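Local coordinates for putative exported protein (Bacteroides fragilis NCTC 9343, PDB 3IEE), which is of unknown function but is probably an exported, all-helical lipoprotein of the cell envelope, at residues A[84-87]-A[88-91]; A[143-146]-A[147-151]; A[252-255]-A[256-259]. All coordinates share one frame; numbering follows the deposited sequence.

Contact 1. Residues A[84-87]-A[88-91]. With EDO (1,2-ethanediol), chain G.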
loop_
_atom_site.group_PDB
_atom_site.type_symbol
_atom_site.label_atom_id
_atom_site.label_comp_id
_atom_site.label_asym_id
_atom_site.label_seq_id
_atom_site.Cartn_x
_atom_site.Cartn_y
_atom_site.Cartn_z
ATOM N N CYS A 84 10.464 -0.969 -20.825
ATOM C CA CYS A 84 11.401 -1.127 -19.721
ATOM C C CYS A 84 11.028 -2.332 -18.858
ATOM O O CYS A 84 11.871 -2.821 -18.093
ATOM C CB CYS A 84 11.481 0.161 -18.879
ATOM S SG CYS A 84 9.976 0.667 -18.152
ATOM N N PHE A 85 9.807 -2.839 -19.035
ATOM C CA PHE A 85 9.357 -4.083 -18.396
ATOM C C PHE A 85 9.221 -5.141 -19.492
ATOM O O PHE A 85 8.887 -4.784 -20.660
ATOM C CB PHE A 85 8.009 -3.884 -17.733
ATOM C CG PHE A 85 8.024 -2.848 -16.630
ATOM C CD1 PHE A 85 8.612 -3.105 -15.403
ATOM C CD2 PHE A 85 7.449 -1.609 -16.834
ATOM C CE1 PHE A 85 8.605 -2.154 -14.420
ATOM C CE2 PHE A 85 7.449 -0.663 -15.837
ATOM C CZ PHE A 85 8.029 -0.913 -14.659
ATOM N N ASN A 86 9.446 -6.405 -19.123
ATOM C CA ASN A 86 9.285 -7.484 -20.096
ATOM C C ASN A 86 7.800 -7.722 -20.389
ATOM O O ASN A 86 6.949 -7.238 -19.663
ATOM C CB ASN A 86 10.047 -8.743 -19.665
ATOM C CG ASN A 86 9.567 -9.299 -18.358
ATOM O OD1 ASN A 86 8.358 -9.363 -18.098
ATOM N ND2 ASN A 86 10.505 -9.689 -17.512
ATOM N N GLU A 87 7.498 -8.439 -21.462
ATOM C CA GLU A 87 6.133 -8.476 -21.968
ATOM C C GLU A 87 5.211 -9.088 -20.916
ATOM O O GLU A 87 4.089 -8.629 -20.749
ATOM C CB GLU A 87 6.045 -9.237 -23.299
ATOM C CG GLU A 87 6.693 -8.465 -24.458
ATOM C CD GLU A 87 6.045 -7.127 -24.714
ATOM O OE1 GLU A 87 4.911 -7.100 -25.257
ATOM O OE2 GLU A 87 6.668 -6.099 -24.372
ATOM N N GLU A 88 5.707 -10.090 -20.211
ATOM C CA GLU A 88 4.897 -10.756 -19.198
ATOM C C GLU A 88 4.510 -9.797 -18.060
ATOM O O GLU A 88 3.384 -9.800 -17.546
ATOM C CB GLU A 88 5.671 -11.921 -18.612
ATOM C CG GLU A 88 4.905 -12.639 -17.521
ATOM C CD GLU A 88 5.587 -13.919 -17.140
ATOM O OE1 GLU A 88 5.604 -14.833 -18.000
ATOM O OE2 GLU A 88 6.115 -13.994 -16.007
ATOM N N THR A 89 5.494 -9.024 -17.643
ATOM C CA THR A 89 5.302 -8.016 -16.620
ATOM C C THR A 89 4.301 -6.965 -17.065
ATOM O O THR A 89 3.389 -6.555 -16.302
ATOM C CB THR A 89 6.654 -7.377 -16.199
ATOM O OG1 THR A 89 7.529 -8.388 -15.641
ATOM C CG2 THR A 89 6.460 -6.280 -15.145
ATOM N N ARG A 90 4.463 -6.493 -18.300
ATOM C CA ARG A 90 3.560 -5.505 -18.843
ATOM C C ARG A 90 2.114 -6.052 -18.813
ATOM O O ARG A 90 1.192 -5.346 -18.395
ATOM C CB ARG A 90 3.967 -5.083 -20.260
ATOM C CG ARG A 90 5.358 -4.422 -20.338
ATOM C CD ARG A 90 5.768 -4.124 -21.793
ATOM N NE ARG A 90 5.164 -2.922 -22.350
ATOM C CZ ARG A 90 5.079 -2.609 -23.648
ATOM N NH1 ARG A 90 5.514 -3.435 -24.593
ATOM N NH2 ARG A 90 4.547 -1.455 -24.008
ATOM N N ARG A 91 1.961 -7.302 -19.246
ATOM C CA ARG A 91 0.663 -7.984 -19.242
ATOM C C ARG A 91 0.063 -8.066 -17.830
ATOM O O ARG A 91 -1.091 -7.705 -17.612
ATOM C CB ARG A 91 0.866 -9.403 -19.787
ATOM C CG ARG A 91 -0.355 -10.266 -19.989
ATOM C CD ARG A 91 0.118 -11.625 -20.582
ATOM N NE ARG A 91 1.036 -11.418 -21.732
ATOM C CZ ARG A 91 2.259 -11.952 -21.889
ATOM N NH1 ARG A 91 2.783 -12.792 -20.991
ATOM N NH2 ARG A 91 2.975 -11.645 -22.967
HETATM C C1 EDO G . 2.320 -4.515 -23.122
HETATM O O1 EDO G . 1.439 -3.566 -23.702
HETATM C C2 EDO G . 2.634 -5.686 -24.026
HETATM O O2 EDO G . 2.850 -6.863 -23.218
#
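The N-cap of helix 87-119 is built here by Asn-86, whose side chain bends back over the first turn to meet Thr-89. With CG set between the backbone N and the carbonyl carbon (chi1 61°), Asn-86 OD1 accepts from Thr-89 N at 2.9 Å, the capping bond, approached almost straight down the carbonyl. The same oxygen takes a second bond, from Thr-89 OG1 at 2.8 Å, which stands well above the amide plane; two donors thus fix the rotation of the Asn-86 amide. The helical backbone bonds begin with Arg-90 N to Asn-86 O. On another side of the turn Glu-87 and Arg-90 extend together in one direction. Glu-87, bent at chi2, offers the syn lone pair of OE2 to Arg-90 NH1 at 2.9 Å, a salt bridge in which NH1 points at the oxygen within the guanidinium plane, although the carboxylate itself is turned 68° from it. Arg-90 NE is taken by Pro-81 O, so the group is tied both to the helix and to the preceding loop. Over one guanidinium face lies C1 of a 1,2-ethanediol, probably from the crystallisation liquor. Just before the cap, Phe-85 CD1 touches Thr-89 CG2 at 3.8 Å, and its ring meets Tyr-29 edge-to-face. Together these contacts form an Asn-capped helix start, with an i to i+3 salt bridge along the first turn and a buried aromatic residue just before the cap.

Contact 2. Residues A[143-146]-A[147-151]; sequences YKQN and IFDIL. With EDO (1,2-ethanediol), chain E.
Gln-145 and Asp-149 join across one turn in the middle of helix 123-162, a continuous alpha-helix with one face packed in the bundle and another reached by water. On the packed side Lys-144 and Phe-148 lie alongside each other, Lys-144 CG coming 3.9 Å from Phe-148 CE2. The lysine chain stays extended, carrying NZ to a salt bridge with Glu-43, while the phenylalanine ring rests against Tyr-30 and Leu-37 of helix 17-40. Ile-147 touches both Leu-37 and Asn-96 of helix 87-119, and Ile-150 meets Leu-93 of the latter helix. The polar side is joined partly through water and a bound diol, and is loosest there. A water donates to Asp-149 OD2 at 2.6 Å and, weakly, to Asn-146 OD1. Asn-146 ND2 binds Asn-96 OD1 and also gives a nearly straight 3.1 Å bond to O1 of a 1,2-ethanediol, which lies over one face of the Tyr-143 ring. Gln-145 is held at both ends of its amide, since OE1 is bonded to Ser-184 OG. Bent at chi2 (58°), its chain swings NE2 forward along the helix, and Gln-145 NE2 donates to Asp-149 OD1 at 2.8 Å, in the amide's own plane but from above the carboxylate, the two planes being 43° apart.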
loop_
_atom_site.group_PDB
_atom_site.type_symbol
_atom_site.label_atom_id
_atom_site.label_comp_id
_atom_site.label_asym_id
_atom_site.label_seq_id
_atom_site.Cartn_x
_atom_site.Cartn_y
_atom_site.Cartn_z
ATOM N N TYR A 143 -5.203 -6.498 -5.506
ATOM C CA TYR A 143 -4.657 -6.008 -6.778
ATOM C C TYR A 143 -3.561 -4.950 -6.561
ATOM O O TYR A 143 -2.485 -4.974 -7.207
ATOM C CB TYR A 143 -5.748 -5.387 -7.623
ATOM C CG TYR A 143 -6.744 -6.320 -8.278
ATOM C CD1 TYR A 143 -6.309 -7.302 -9.172
ATOM C CD2 TYR A 143 -8.110 -6.148 -8.070
ATOM C CE1 TYR A 143 -7.214 -8.104 -9.828
ATOM C CE2 TYR A 143 -9.010 -6.965 -8.695
ATOM C CZ TYR A 143 -8.559 -7.928 -9.569
ATOM O OH TYR A 143 -9.460 -8.753 -10.184
ATOM N N LYS A 144 -3.799 -4.045 -5.601
ATOM C CA LYS A 144 -2.848 -2.986 -5.276
ATOM C C LYS A 144 -1.509 -3.603 -4.784
ATOM O O LYS A 144 -0.415 -3.266 -5.256
ATOM C CB LYS A 144 -3.454 -2.105 -4.207
ATOM C CG LYS A 144 -2.513 -1.085 -3.584
ATOM C CD LYS A 144 -3.261 -0.048 -2.780
ATOM C CE LYS A 144 -2.363 0.917 -1.967
ATOM N NZ LYS A 144 -3.156 1.944 -1.204
ATOM N N GLN A 145 -1.591 -4.506 -3.814
ATOM C CA GLN A 145 -0.383 -5.116 -3.326
ATOM C C GLN A 145 0.311 -5.940 -4.433
ATOM O O GLN A 145 1.569 -5.957 -4.511
ATOM C CB GLN A 145 -0.612 -5.989 -2.076
ATOM C CG GLN A 145 0.707 -6.520 -1.470
ATOM C CD GLN A 145 1.677 -5.406 -1.066
ATOM O OE1 GLN A 145 1.321 -4.487 -0.328
ATOM N NE2 GLN A 145 2.906 -5.472 -1.584
ATOM N N ASN A 146 -0.492 -6.644 -5.259
ATOM C CA ASN A 146 0.050 -7.402 -6.394
ATOM C C ASN A 146 0.944 -6.524 -7.293
ATOM O O ASN A 146 2.001 -6.950 -7.750
ATOM C CB ASN A 146 -1.051 -7.975 -7.278
ATOM C CG ASN A 146 -1.748 -9.184 -6.689
ATOM O OD1 ASN A 146 -1.352 -9.730 -5.646
ATOM N ND2 ASN A 146 -2.811 -9.627 -7.386
ATOM N N ILE A 147 0.470 -5.321 -7.573
ATOM C CA ILE A 147 1.224 -4.387 -8.434
ATOM C C ILE A 147 2.590 -4.058 -7.803
ATOM O O ILE A 147 3.629 -4.181 -8.479
ATOM C CB ILE A 147 0.361 -3.167 -8.737
ATOM C CG1 ILE A 147 -0.799 -3.558 -9.671
ATOM C CG2 ILE A 147 1.205 -2.014 -9.381
ATOM C CD1 ILE A 147 -1.937 -2.681 -9.607
ATOM N N PHE A 148 2.606 -3.713 -6.507
ATOM C CA PHE A 148 3.870 -3.456 -5.805
ATOM C C PHE A 148 4.780 -4.658 -5.865
ATOM O O PHE A 148 5.997 -4.551 -6.103
ATOM C CB PHE A 148 3.612 -2.974 -4.368
ATOM C CG PHE A 148 3.006 -1.626 -4.298
ATOM C CD1 PHE A 148 3.592 -0.540 -4.959
ATOM C CD2 PHE A 148 1.834 -1.388 -3.588
ATOM C CE1 PHE A 148 3.010 0.755 -4.888
ATOM C CE2 PHE A 148 1.278 -0.108 -3.475
ATOM C CZ PHE A 148 1.862 0.963 -4.153
ATOM N N ASP A 149 4.203 -5.830 -5.640
ATOM C CA ASP A 149 4.988 -7.077 -5.653
ATOM C C ASP A 149 5.634 -7.352 -7.021
ATOM O O ASP A 149 6.765 -7.769 -7.082
ATOM C CB ASP A 149 4.139 -8.290 -5.299
ATOM C CG ASP A 149 3.675 -8.332 -3.811
ATOM O OD1 ASP A 149 4.183 -7.598 -2.945
ATOM O OD2 ASP A 149 2.725 -9.130 -3.563
ATOM N N ILE A 150 4.890 -7.102 -8.096
ATOM C CA ILE A 150 5.393 -7.227 -9.479
ATOM C C ILE A 150 6.581 -6.302 -9.703
ATOM O O ILE A 150 7.631 -6.708 -10.274
ATOM C CB ILE A 150 4.253 -6.949 -10.496
ATOM C CG1 ILE A 150 3.221 -8.098 -10.464
ATOM C CG2 ILE A 150 4.806 -6.737 -11.923
ATOM C CD1 ILE A 150 1.870 -7.725 -11.013
ATOM N N LEU A 151 6.421 -5.056 -9.255
ATOM C CA LEU A 151 7.445 -4.001 -9.486
ATOM C C LEU A 151 8.742 -4.189 -8.693
ATOM O O LEU A 151 9.859 -3.785 -9.148
ATOM C CB LEU A 151 6.850 -2.629 -9.209
ATOM C CG LEU A 151 5.761 -2.223 -10.205
ATOM C CD1 LEU A 151 5.087 -0.925 -9.726
ATOM C CD2 LEU A 151 6.267 -2.044 -11.654
HETATM C C1 EDO E . -5.332 -11.185 -6.049
HETATM O O1 EDO E . -4.472 -12.158 -6.660
HETATM C C2 EDO E . -6.455 -10.725 -6.979
HETATM O O2 EDO E . -7.565 -10.230 -6.208
HETATM O O HOH W 1 1.764 -10.812 -5.355
#

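Contact 3. Residues A[252-255]-A[256-259]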
loop_
_atom_site.group_PDB
_atom_site.type_symbol
_atom_site.label_atom_id
_atom_site.label_comp_id
_atom_site.label_asym_id
_atom_site.label_seq_id
_atom_site.Cartn_x
_atom_site.Cartn_y
_atom_site.Cartn_z
ATOM N N GLU A 252 -8.736 -6.647 17.684
ATOM C CA GLU A 252 -9.490 -5.826 16.765
ATOM C C GLU A 252 -8.669 -4.629 16.291
ATOM O O GLU A 252 -7.895 -4.028 17.048
ATOM C CB GLU A 252 -10.799 -5.332 17.412
ATOM C CG GLU A 252 -11.787 -4.868 16.370
ATOM C CD GLU A 252 -13.122 -4.388 16.920
ATOM O OE1 GLU A 252 -13.598 -4.891 17.959
ATOM O OE2 GLU A 252 -13.733 -3.525 16.248
ATOM N N TYR A 253 -8.877 -4.258 15.038
ATOM C CA TYR A 253 -8.417 -2.989 14.477
ATOM C C TYR A 253 -8.915 -1.777 15.299
ATOM O O TYR A 253 -10.044 -1.802 15.815
ATOM C CB TYR A 253 -9.005 -2.861 13.042
ATOM C CG TYR A 253 -8.748 -1.508 12.409
ATOM C CD1 TYR A 253 -7.589 -1.264 11.724
ATOM C CD2 TYR A 253 -9.646 -0.455 12.565
ATOM C CE1 TYR A 253 -7.328 -0.051 11.137
ATOM C CE2 TYR A 253 -9.376 0.771 12.008
ATOM C CZ TYR A 253 -8.233 0.972 11.310
ATOM O OH TYR A 253 -7.934 2.192 10.767
ATOM N N SER A 254 -8.087 -0.738 15.425
ATOM C CA SER A 254 -8.611 0.567 15.826
ATOM C C SER A 254 -7.922 1.656 15.007
ATOM O O SER A 254 -6.766 1.538 14.616
ATOM C CB SER A 254 -8.468 0.776 17.335
ATOM O OG SER A 254 -7.165 1.232 17.688
ATOM N N ASP A 255 -8.656 2.720 14.694
ATOM C CA ASP A 255 -8.035 3.865 14.078
ATOM C C ASP A 255 -6.883 4.409 14.948
ATOM O O ASP A 255 -5.908 4.874 14.406
ATOM C CB ASP A 255 -9.088 4.967 13.852
ATOM C CG ASP A 255 -9.896 4.778 12.572
ATOM O OD1 ASP A 255 -9.570 3.931 11.707
ATOM O OD2 ASP A 255 -10.864 5.543 12.417
ATOM N N ALA A 256 -6.992 4.328 16.276
ATOM C CA ALA A 256 -5.910 4.861 17.143
ATOM C C ALA A 256 -4.603 4.078 16.882
ATOM O O ALA A 256 -3.502 4.654 16.869
ATOM C CB ALA A 256 -6.268 4.777 18.557
ATOM N N ASP A 257 -4.754 2.757 16.779
ATOM C CA ASP A 257 -3.605 1.884 16.483
ATOM C C ASP A 257 -3.058 2.173 15.087
ATOM O O ASP A 257 -1.841 2.303 14.921
ATOM C CB ASP A 257 -3.991 0.417 16.664
ATOM C CG ASP A 257 -4.113 0.021 18.145
ATOM O OD1 ASP A 257 -3.488 0.658 19.011
ATOM O OD2 ASP A 257 -4.825 -0.943 18.444
ATOM N N TYR A 258 -3.941 2.313 14.093
ATOM C CA TYR A 258 -3.498 2.616 12.748
ATOM C C TYR A 258 -2.722 3.904 12.677
ATOM O O TYR A 258 -1.658 3.980 12.083
ATOM C CB TYR A 258 -4.668 2.667 11.767
ATOM C CG TYR A 258 -4.223 2.997 10.341
ATOM C CD1 TYR A 258 -3.732 2.003 9.472
ATOM C CD2 TYR A 258 -4.318 4.286 9.849
ATOM C CE1 TYR A 258 -3.373 2.305 8.176
ATOM C CE2 TYR A 258 -3.933 4.596 8.532
ATOM C CZ TYR A 258 -3.463 3.583 7.705
ATOM O OH TYR A 258 -3.047 3.924 6.418
ATOM N N ASP A 259 -3.276 4.927 13.328
ATOM C CA ASP A 259 -2.676 6.237 13.335
ATOM C C ASP A 259 -1.351 6.205 14.142
ATOM O O ASP A 259 -0.409 6.907 13.811
ATOM C CB ASP A 259 -3.661 7.220 13.936
ATOM C CG ASP A 259 -4.888 7.443 13.038
ATOM O OD1 ASP A 259 -4.888 7.057 11.818
ATOM O OD2 ASP A 259 -5.854 8.001 13.592
#
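Tyr-253 holds CG opposite its backbone N (chi1 173°), which brings the hydroxyl end of the ring to Tyr-258 CB, while Ser-254 places OG between its backbone N and carbonyl carbon (chi1 83°) to face Asp-257. Ser-254 is the N-cap of helix 255-268: its OG accepts from Asp-257 N at 3.0 Å, and Ser-254 O receives Tyr-258 N at the same length. The two tyrosine side chains cross at a slant, with Tyr-253 OH 3.4 Å from Tyr-258 CB and Tyr-253 CE1 3.9 Å from that carbon. Tyr-253 OH donates to Asp-255 OD1 at 2.6 Å, an oxygen that lies in the plane of the Tyr-253 ring and is met nearly along its C-O axis. That bond spans the cap, joining the residue before Ser-254 to the one after it. The next backbone bond runs from Asp-259 N to Asp-255 O at 2.8 Å. Around the cap, the Tyr-253 ring also meets Tyr-189, whose OH accepts from Ser-254 N. Three aspartates lie within the first two turns, spread round the helix; near its N-terminal end their charge would probably be stabilised, with Lys-250 paired to Asp-257 and Lys-44 to Asp-259.

From the N terminus the chain runs through helices 17-40 and 43-56 before reaching contact 1, which ends the loop after helix 75-78 and starts helix 87-119. Contact 2 lies midway along the next helix, 123-162, and closes no loop. Contact 3 comes last, where the loop after helix 224-247 passes into helix 255-268. All three are local and in series, so none nests or crosses. Contacts 1 and 2, both in the DUF6845 part, touch directly, Phe-85 packing on Leu-151 and Thr-89 on Ile-150, which joins two successive helices. Contact 3, in the DUF3829-like C-terminal part, packs on Tyr-189 of helix 169-189 and Lys-44 of helix 43-56; its nearest atoms are about 8 Å from contact 2.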